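Local coordinates for protein pyruvate kinase (Pyrobaculum aerophilum, PDB 3QTG) that catalyses the last step of glycolysis, the interconversion of phosphoenolpyruvate and ADP with pyruvate and ATP, using a divalent metal cation, and works as a homotetramer, at residues A[323-328]-A[333-338]; A[17-22]-A[340-345]; A[45-50]-A[59-64]. One frame throughout, in Å; residues are numbered along the deposited sequence.

Interaction 1: A[323-328]-A[333-338]; sequences NETASG and AAVSWL
T325 and V335 meet methyl to methyl, their side chains crossing at about a right angle, with CG2 of T325 3.8 Å from CG1 of V335. The same T325 methyl also reaches the CB of A334, 4.1 Å away, so one threonine branch bridges two successive residues of helix 331-343. The torsion of T325 sorts its two branches: with chi1 at 64° the methyl lies anti to the carbonyl carbon and faces the helix, while OG1 sits between the backbone N and the carbonyl carbon and turns to the barrel, where it hydrogen-bonds T22 O. A334 offers just its CB, which comes within 3.8 Å of the carbonyl O of E324 and 4.2 Å from the CB of E324. All of these meetings are van der Waals contacts; no hydrogen bond passes between the two segments.

The setting is the eighth beta-alpha unit of the TIM barrel, just after its strand: strand 318-321 runs into the short helix 323-326, and after a brief connection the long helix 331-343 packs back against the barrel wall. A334 and V335 also rest on L321 of that strand, and F38 of helix 32-39 touches both T325 and V335.

E324 starts toward A334 and then turns off. Its chain bends at chi2 (96°), carrying the carboxylate away from the helix to three backbone N-H groups: OE1 takes T322 N, and OE2 takes both L290 N and L291 N. This grip pins the buried carboxylate beside the loop following strand 284-287; the E324 side chain lies about 6 Å from that of T288, which probably binds substrate.

Interaction 2: A[17-22]-A[340-345]; sequences TKRVAT and RILMNV
The closing seam of the TIM barrel runs through this contact, where L342, near the end of the last barrel helix, 331-343, packs onto T17 and R19, just before and at the start of the first strand, 18-22. L342 does nearly all the work from the helix side. Its CG lies anti to the carbonyl carbon (chi1 -66°), which sends the forked end toward the strand. CD1 wedges between two residues there, 3.8 Å from the carbonyl O of T17 and 3.5 Å from CG of R19. Both methyls meet T17 CB, CD1 at 4.0 Å and CD2 at 4.1 Å, the two side chains crossing at about a right angle. L319 of strand 318-321 and A312 of helix 302-313 also touch this leucine. Replacing L342 by alanine would remove both methyls and would probably open a gap beside T17 and leave the R19 CG without its apolar cover. Polar ends are held apart from the leucine: T17 OG1 bonds to Y347 OH. R19 presents its CG to the leucine, then bends at chi3 (-59°), and its guanidinium is fixed by a salt bridge from NE to D43 OD2 and a hydrogen bond from NH1 to S339 OG.

Interaction 3: A[45-50]-A[59-64]; sequences VRINLA and FRIEAV
Strand 44-48 and helix 54-71 are the first two elements of a beta-alpha-beta unit of the TIM barrel, and this contact is the layer of side chains between them. The short segments run almost exactly antiparallel, at 173°, with their axes 10.2 Å apart, as expected when a barrel helix returns along the outside of its strand. V45 and I47 point outward to the helix. The valines V45 and V64 slide past each other in opposite directions, CG2 of V64 coming within 3.8 Å of V45 CG2 and 4.1 Å of V45 CG1. One helical turn back, CD1 of I47 sits 3.6 Å from CG1 of I61 and 4.1 Å from CB of R60. V77 of the next strand touches V45, I61 and V64, continuing this apolar layer.

R60 leaves the helix fully extended from CG to NE, crossing I47 obliquely; the I47 CG2 methyl lies at the edge of its guanidinium, near the plane, and NH2 makes a salt bridge with D28 OD2. Between the outward residues, R46, a probable substrate-binding residue, makes a salt bridge from NH1 to D80 OD2 and a hydrogen bond from NE to T22 OG1. The strand then ends in the probable potassium and ATP site, where N48 makes an Asx turn: the N-H of A50 approaches N48 OD1 from above the carbonyl plane, at 3.3 Å.

How the interactions relate
All three contacts belong to the eight-stranded TIM barrel, in its strand-to-helix layer or just beyond a strand end. Along the chain, interaction 2 opens with the first strand and closes on the last helix of the barrel, 331-343, spanning first interaction 3, then interaction 1. Interactions 1 and 2 share that helix, with centres about 11 Å apart, and touch where V335 CG1 meets A21 CB at 3.9 Å. The centres of interactions 2 and 3 are about 20 Å apart, but neighbouring strands join them, R46 N to A21 O at 2.8 Å. Interactions 1 and 3, centres about 15 Å apart, do not touch. The first strand closes the barrel between its eighth and second strands, beside the probable substrate site.

Interaction 1: A[323-328]-A[333-338]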
loop_
_atom_site.group_PDB
_atom_site.type_symbol
_atom_site.label_atom_id
_atom_site.label_comp_id
_atom_site.label_asym_id
_atom_site.label_seq_id
_atom_site.Cartn_x
_atom_site.Cartn_y
_atom_site.Cartn_z
ATOM N N ASN A 323 -36.355 -25.561 -0.602
ATOM C CA ASN A 323 -37.629 -25.954 -1.237
ATOM C C ASN A 323 -37.515 -26.284 -2.705
ATOM O O ASN A 323 -38.234 -27.170 -3.203
ATOM C CB ASN A 323 -38.650 -24.848 -1.100
ATOM C CG ASN A 323 -38.801 -24.371 0.320
ATOM O OD1 ASN A 323 -38.570 -23.192 0.605
ATOM N ND2 ASN A 323 -39.181 -25.272 1.222
ATOM N N GLU A 324 -36.627 -25.549 -3.388
ATOM C CA GLU A 324 -36.345 -25.681 -4.820
ATOM C C GLU A 324 -36.078 -27.123 -5.218
ATOM O O GLU A 324 -36.358 -27.526 -6.350
ATOM C CB GLU A 324 -35.101 -24.850 -5.219
ATOM C CG GLU A 324 -35.174 -23.363 -4.942
ATOM C CD GLU A 324 -34.538 -22.942 -3.625
ATOM O OE1 GLU A 324 -34.602 -23.712 -2.638
ATOM O OE2 GLU A 324 -33.979 -21.822 -3.567
ATOM N N THR A 325 -35.498 -27.885 -4.299
ATOM C CA THR A 325 -35.182 -29.289 -4.552
ATOM C C THR A 325 -35.999 -30.248 -3.672
ATOM O O THR A 325 -36.302 -31.364 -4.088
ATOM C CB THR A 325 -33.655 -29.573 -4.401
ATOM O OG1 THR A 325 -33.245 -29.342 -3.048
ATOM C CG2 THR A 325 -32.822 -28.686 -5.361
ATOM N N ALA A 326 -36.362 -29.802 -2.470
ATOM C CA ALA A 326 -37.052 -30.649 -1.505
ATOM C C ALA A 326 -38.486 -30.985 -1.949
ATOM O O ALA A 326 -38.889 -32.150 -1.923
ATOM C CB ALA A 326 -37.057 -30.003 -0.120
ATOM N N SER A 327 -39.230 -29.967 -2.380
ATOM C CA SER A 327 -40.673 -30.093 -2.603
ATOM C C SER A 327 -41.144 -29.543 -3.946
ATOM O O SER A 327 -42.307 -29.716 -4.313
ATOM C CB SER A 327 -41.430 -29.407 -1.458
ATOM O OG SER A 327 -40.979 -28.074 -1.271
ATOM N N GLY A 328 -40.235 -28.898 -4.675
ATOM C CA GLY A 328 -40.530 -28.290 -5.963
ATOM C C GLY A 328 -40.673 -29.247 -7.133
ATOM O O GLY A 328 -40.386 -30.441 -7.035
ATOM N N ALA A 333 -33.616 -29.382 -12.648
ATOM C CA ALA A 333 -33.373 -28.096 -13.297
ATOM C C ALA A 333 -32.764 -27.102 -12.313
ATOM O O ALA A 333 -31.916 -26.306 -12.686
ATOM C CB ALA A 333 -34.659 -27.536 -13.872
ATOM N N ALA A 334 -33.202 -27.177 -11.058
ATOM C CA ALA A 334 -32.756 -26.273 -10.002
ATOM C C ALA A 334 -31.262 -26.417 -9.710
ATOM O O ALA A 334 -30.553 -25.417 -9.727
ATOM C CB ALA A 334 -33.588 -26.455 -8.741
ATOM N N VAL A 335 -30.781 -27.646 -9.494
ATOM C CA VAL A 335 -29.340 -27.875 -9.288
ATOM C C VAL A 335 -28.509 -27.645 -10.545
ATOM O O VAL A 335 -27.330 -27.251 -10.471
ATOM C CB VAL A 335 -29.007 -29.261 -8.658
ATOM C CG1 VAL A 335 -29.634 -29.385 -7.266
ATOM C CG2 VAL A 335 -29.407 -30.428 -9.565
ATOM N N SER A 336 -29.130 -27.884 -11.698
ATOM C CA SER A 336 -28.472 -27.701 -12.975
ATOM C C SER A 336 -28.229 -26.212 -13.215
ATOM O O SER A 336 -27.123 -25.821 -13.561
ATOM C CB SER A 336 -29.302 -28.336 -14.092
ATOM O OG SER A 336 -28.646 -28.221 -15.340
ATOM N N TRP A 337 -29.247 -25.386 -12.984
ATOM C CA TRP A 337 -29.109 -23.929 -13.076
ATOM C C TRP A 337 -28.172 -23.309 -12.029
ATOM O O TRP A 337 -27.431 -22.378 -12.347
ATOM C CB TRP A 337 -30.473 -23.254 -13.043
ATOM C CG TRP A 337 -31.032 -23.077 -14.408
ATOM C CD1 TRP A 337 -31.987 -23.851 -15.019
ATOM C CD2 TRP A 337 -30.662 -22.075 -15.357
ATOM N NE1 TRP A 337 -32.235 -23.383 -16.278
ATOM C CE2 TRP A 337 -31.439 -22.296 -16.518
ATOM C CE3 TRP A 337 -29.759 -21.002 -15.337
ATOM C CZ2 TRP A 337 -31.340 -21.482 -17.656
ATOM C CZ3 TRP A 337 -29.653 -20.195 -16.474
ATOM C CH2 TRP A 337 -30.442 -20.442 -17.616
ATOM N N LEU A 338 -28.197 -23.832 -10.799
ATOM C CA LEU A 338 -27.231 -23.422 -9.765
ATOM C C LEU A 338 -25.771 -23.552 -10.237
ATOM O O LEU A 338 -24.986 -22.593 -10.191
ATOM C CB LEU A 338 -27.427 -24.225 -8.474
ATOM C CG LEU A 338 -26.524 -23.733 -7.338
ATOM C CD1 LEU A 338 -26.678 -22.194 -7.100
ATOM C CD2 LEU A 338 -26.757 -24.519 -6.045
#

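Interaction 2: A[17-22]-A[340-345]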
loop_
_atom_site.group_PDB
_atom_site.type_symbol
_atom_site.label_atom_id
_atom_site.label_comp_id
_atom_site.label_asym_id
_atom_site.label_seq_id
_atom_site.Cartn_x
_atom_site.Cartn_y
_atom_site.Cartn_z
ATOM N N THR A 17 -17.179 -22.327 -5.535
ATOM C CA THR A 17 -18.392 -22.292 -4.714
ATOM C C THR A 17 -19.038 -23.674 -4.719
ATOM O O THR A 17 -19.268 -24.257 -5.770
ATOM C CB THR A 17 -19.406 -21.275 -5.232
ATOM O OG1 THR A 17 -18.742 -20.033 -5.480
ATOM C CG2 THR A 17 -20.515 -21.065 -4.205
ATOM N N LYS A 18 -19.313 -24.188 -3.528
ATOM C CA LYS A 18 -19.906 -25.506 -3.382
ATOM C C LYS A 18 -21.439 -25.468 -3.388
ATOM O O LYS A 18 -22.059 -24.481 -3.004
ATOM C CB LYS A 18 -19.343 -26.213 -2.134
ATOM C CG LYS A 18 -17.807 -26.342 -2.142
ATOM C CD LYS A 18 -17.317 -27.002 -3.430
ATOM C CE LYS A 18 -15.832 -27.217 -3.425
ATOM N NZ LYS A 18 -15.475 -28.024 -2.236
ATOM N N ARG A 19 -22.031 -26.569 -3.841
ATOM C CA ARG A 19 -23.455 -26.637 -4.165
ATOM C C ARG A 19 -24.098 -27.659 -3.239
ATOM O O ARG A 19 -23.726 -28.838 -3.242
ATOM C CB ARG A 19 -23.631 -27.061 -5.635
ATOM C CG ARG A 19 -22.883 -26.187 -6.673
ATOM C CD ARG A 19 -22.471 -26.974 -7.943
ATOM N NE ARG A 19 -21.604 -28.106 -7.605
ATOM C CZ ARG A 19 -21.107 -28.994 -8.461
ATOM N NH1 ARG A 19 -21.376 -28.929 -9.761
ATOM N NH2 ARG A 19 -20.325 -29.960 -8.007
ATOM N N VAL A 20 -25.033 -27.186 -2.418
ATOM C CA VAL A 20 -25.768 -28.036 -1.489
ATOM C C VAL A 20 -27.262 -28.069 -1.864
ATOM O O VAL A 20 -27.862 -27.026 -2.116
ATOM C CB VAL A 20 -25.572 -27.570 -0.009
ATOM C CG1 VAL A 20 -26.609 -28.209 0.934
ATOM C CG2 VAL A 20 -24.162 -27.876 0.449
ATOM N N ALA A 21 -27.837 -29.269 -1.925
ATOM C CA ALA A 21 -29.285 -29.434 -2.170
ATOM C C ALA A 21 -29.959 -30.138 -1.011
ATOM O O ALA A 21 -29.359 -31.004 -0.384
ATOM C CB ALA A 21 -29.545 -30.194 -3.448
ATOM N N THR A 22 -31.198 -29.740 -0.723
ATOM C CA THR A 22 -32.016 -30.412 0.271
ATOM C C THR A 22 -32.808 -31.568 -0.344
ATOM O O THR A 22 -33.415 -31.433 -1.404
ATOM C CB THR A 22 -32.986 -29.443 0.961
ATOM O OG1 THR A 22 -32.230 -28.429 1.643
ATOM C CG2 THR A 22 -33.892 -30.187 1.961
ATOM N N ARG A 340 -24.572 -24.164 -13.309
ATOM C CA ARG A 340 -24.344 -23.391 -14.522
ATOM C C ARG A 340 -24.010 -21.920 -14.205
ATOM O O ARG A 340 -23.043 -21.382 -14.735
ATOM C CB ARG A 340 -25.588 -23.478 -15.403
ATOM C CG ARG A 340 -25.427 -22.908 -16.792
ATOM C CD ARG A 340 -26.773 -22.904 -17.529
ATOM N NE ARG A 340 -27.607 -24.071 -17.202
ATOM C CZ ARG A 340 -28.581 -24.542 -17.982
ATOM N NH1 ARG A 340 -28.842 -23.947 -19.147
ATOM N NH2 ARG A 340 -29.290 -25.612 -17.604
ATOM N N ILE A 341 -24.810 -21.281 -13.347
ATOM C CA ILE A 341 -24.551 -19.888 -12.912
ATOM C C ILE A 341 -23.182 -19.737 -12.263
ATOM O O ILE A 341 -22.483 -18.760 -12.509
ATOM C CB ILE A 341 -25.634 -19.345 -11.932
ATOM C CG1 ILE A 341 -27.002 -19.249 -12.632
ATOM C CG2 ILE A 341 -25.197 -17.954 -11.338
ATOM C CD1 ILE A 341 -28.203 -19.177 -11.686
ATOM N N LEU A 342 -22.813 -20.707 -11.432
ATOM C CA LEU A 342 -21.546 -20.675 -10.703
ATOM C C LEU A 342 -20.341 -20.729 -11.640
ATOM O O LEU A 342 -19.315 -20.076 -11.395
ATOM C CB LEU A 342 -21.484 -21.793 -9.645
ATOM C CG LEU A 342 -22.491 -21.657 -8.491
ATOM C CD1 LEU A 342 -22.360 -22.775 -7.449
ATOM C CD2 LEU A 342 -22.401 -20.297 -7.840
ATOM N N MET A 343 -20.475 -21.497 -12.721
ATOM C CA MET A 343 -19.420 -21.603 -13.721
ATOM C C MET A 343 -19.129 -20.265 -14.389
ATOM O O MET A 343 -18.073 -20.080 -14.979
ATOM C CB MET A 343 -19.754 -22.685 -14.757
ATOM C CG MET A 343 -19.715 -24.083 -14.152
ATOM S SD MET A 343 -20.005 -25.419 -15.326
ATOM C CE MET A 343 -19.754 -26.850 -14.250
ATOM N N ASN A 344 -20.057 -19.325 -14.264
ATOM C CA ASN A 344 -19.880 -17.990 -14.831
ATOM C C ASN A 344 -19.296 -16.970 -13.862
ATOM O O ASN A 344 -18.895 -15.888 -14.290
ATOM C CB ASN A 344 -21.214 -17.456 -15.361
ATOM C CG ASN A 344 -21.670 -18.183 -16.596
ATOM O OD1 ASN A 344 -21.236 -17.871 -17.714
ATOM N ND2 ASN A 344 -22.538 -19.186 -16.404
ATOM N N VAL A 345 -19.269 -17.299 -12.572
ATOM C CA VAL A 345 -18.913 -16.324 -11.531
ATOM C C VAL A 345 -17.476 -15.779 -11.658
ATOM O O VAL A 345 -16.537 -16.526 -11.866
ATOM C CB VAL A 345 -19.204 -16.858 -10.090
ATOM C CG1 VAL A 345 -18.720 -15.886 -9.032
ATOM C CG2 VAL A 345 -20.700 -17.082 -9.904
#

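Interaction 3: A[45-50]-A[59-64]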
loop_
_atom_site.group_PDB
_atom_site.type_symbol
_atom_site.label_atom_id
_atom_site.label_comp_id
_atom_site.label_asym_id
_atom_site.label_seq_id
_atom_site.Cartn_x
_atom_site.Cartn_y
_atom_site.Cartn_z
ATOM N N VAL A 45 -25.516 -32.648 0.603
ATOM C CA VAL A 45 -26.967 -32.767 0.697
ATOM C C VAL A 45 -27.381 -32.374 2.091
ATOM O O VAL A 45 -26.635 -32.603 3.050
ATOM C CB VAL A 45 -27.529 -34.216 0.354
ATOM C CG1 VAL A 45 -27.120 -34.664 -1.053
ATOM C CG2 VAL A 45 -27.113 -35.237 1.397
ATOM N N ARG A 46 -28.560 -31.770 2.191
ATOM C CA ARG A 46 -29.143 -31.395 3.461
ATOM C C ARG A 46 -30.399 -32.259 3.725
ATOM O O ARG A 46 -31.151 -32.582 2.807
ATOM C CB ARG A 46 -29.487 -29.889 3.485
ATOM C CG ARG A 46 -29.764 -29.343 4.908
ATOM C CD ARG A 46 -30.215 -27.867 4.986
ATOM N NE ARG A 46 -31.502 -27.688 4.364
ATOM C CZ ARG A 46 -32.643 -27.336 4.953
ATOM N NH1 ARG A 46 -32.757 -27.060 6.247
ATOM N NH2 ARG A 46 -33.704 -27.240 4.194
ATOM N N ILE A 47 -30.601 -32.640 4.979
ATOM C CA ILE A 47 -31.828 -33.319 5.384
ATOM C C ILE A 47 -32.388 -32.544 6.561
ATOM O O ILE A 47 -31.687 -32.313 7.553
ATOM C CB ILE A 47 -31.599 -34.840 5.702
ATOM C CG1 ILE A 47 -31.172 -35.594 4.427
ATOM C CG2 ILE A 47 -32.860 -35.477 6.289
ATOM C CD1 ILE A 47 -30.366 -36.854 4.680
ATOM N N ASN A 48 -33.626 -32.084 6.408
ATOM C CA ASN A 48 -34.289 -31.257 7.400
ATOM C C ASN A 48 -35.040 -32.159 8.374
ATOM O O ASN A 48 -35.983 -32.852 7.984
ATOM C CB ASN A 48 -35.247 -30.306 6.684
ATOM C CG ASN A 48 -35.849 -29.251 7.597
ATOM O OD1 ASN A 48 -35.563 -29.179 8.798
ATOM N ND2 ASN A 48 -36.692 -28.416 7.020
ATOM N N LEU A 49 -34.610 -32.164 9.638
ATOM C CA LEU A 49 -35.186 -33.059 10.640
ATOM C C LEU A 49 -36.539 -32.556 11.194
ATOM O O LEU A 49 -37.130 -33.191 12.077
ATOM C CB LEU A 49 -34.177 -33.348 11.766
ATOM C CG LEU A 49 -32.837 -34.013 11.401
ATOM C CD1 LEU A 49 -31.986 -34.228 12.635
ATOM C CD2 LEU A 49 -33.024 -35.324 10.642
ATOM N N ALA A 50 -36.995 -31.408 10.687
ATOM C CA ALA A 50 -38.382 -30.956 10.836
ATOM C C ALA A 50 -39.350 -31.848 10.037
ATOM O O ALA A 50 -40.369 -32.292 10.564
ATOM C CB ALA A 50 -38.511 -29.505 10.379
ATOM N N PHE A 59 -32.845 -43.862 4.701
ATOM C CA PHE A 59 -32.936 -44.226 3.276
ATOM C C PHE A 59 -32.305 -43.193 2.331
ATOM O O PHE A 59 -31.737 -43.562 1.300
ATOM C CB PHE A 59 -34.409 -44.517 2.901
ATOM C CG PHE A 59 -34.849 -43.940 1.565
ATOM C CD1 PHE A 59 -35.523 -42.716 1.505
ATOM C CD2 PHE A 59 -34.619 -44.632 0.372
ATOM C CE1 PHE A 59 -35.940 -42.176 0.281
ATOM C CE2 PHE A 59 -35.029 -44.096 -0.867
ATOM C CZ PHE A 59 -35.689 -42.863 -0.907
ATOM N N ARG A 60 -32.420 -41.908 2.669
ATOM C CA ARG A 60 -31.821 -40.840 1.857
ATOM C C ARG A 60 -30.288 -40.876 1.959
ATOM O O ARG A 60 -29.580 -40.838 0.947
ATOM C CB ARG A 60 -32.378 -39.467 2.256
ATOM C CG ARG A 60 -33.814 -39.217 1.769
ATOM C CD ARG A 60 -34.505 -38.087 2.521
ATOM N NE ARG A 60 -35.910 -37.925 2.116
ATOM C CZ ARG A 60 -36.788 -37.137 2.731
ATOM N NH1 ARG A 60 -36.429 -36.413 3.779
ATOM N NH2 ARG A 60 -38.039 -37.056 2.293
ATOM N N ILE A 61 -29.792 -40.974 3.189
ATOM C CA ILE A 61 -28.372 -41.119 3.452
ATOM C C ILE A 61 -27.794 -42.343 2.742
ATOM O O ILE A 61 -26.741 -42.241 2.106
ATOM C CB ILE A 61 -28.082 -41.144 4.970
ATOM C CG1 ILE A 61 -28.399 -39.764 5.570
ATOM C CG2 ILE A 61 -26.636 -41.605 5.248
ATOM C CD1 ILE A 61 -27.926 -39.533 7.003
ATOM N N GLU A 62 -28.491 -43.481 2.822
ATOM C CA GLU A 62 -28.070 -44.706 2.106
ATOM C C GLU A 62 -27.942 -44.507 0.589
ATOM O O GLU A 62 -26.993 -44.979 -0.026
ATOM C CB GLU A 62 -29.019 -45.885 2.407
ATOM C CG GLU A 62 -28.667 -46.688 3.665
ATOM C CD GLU A 62 -29.840 -47.527 4.169
ATOM O OE1 GLU A 62 -30.938 -46.961 4.353
ATOM O OE2 GLU A 62 -29.674 -48.751 4.390
ATOM N N ALA A 63 -28.904 -43.818 -0.011
ATOM C CA ALA A 63 -28.849 -43.501 -1.440
ATOM C C ALA A 63 -27.668 -42.564 -1.775
ATOM O O ALA A 63 -27.034 -42.677 -2.838
ATOM C CB ALA A 63 -30.165 -42.876 -1.887
ATOM N N VAL A 64 -27.381 -41.646 -0.855
ATOM C CA VAL A 64 -26.252 -40.723 -1.005
ATOM C C VAL A 64 -24.924 -41.491 -0.972
ATOM O O VAL A 64 -24.080 -41.315 -1.855
ATOM C CB VAL A 64 -26.308 -39.608 0.084
ATOM C CG1 VAL A 64 -24.943 -38.897 0.270
ATOM C CG2 VAL A 64 -27.438 -38.627 -0.240
#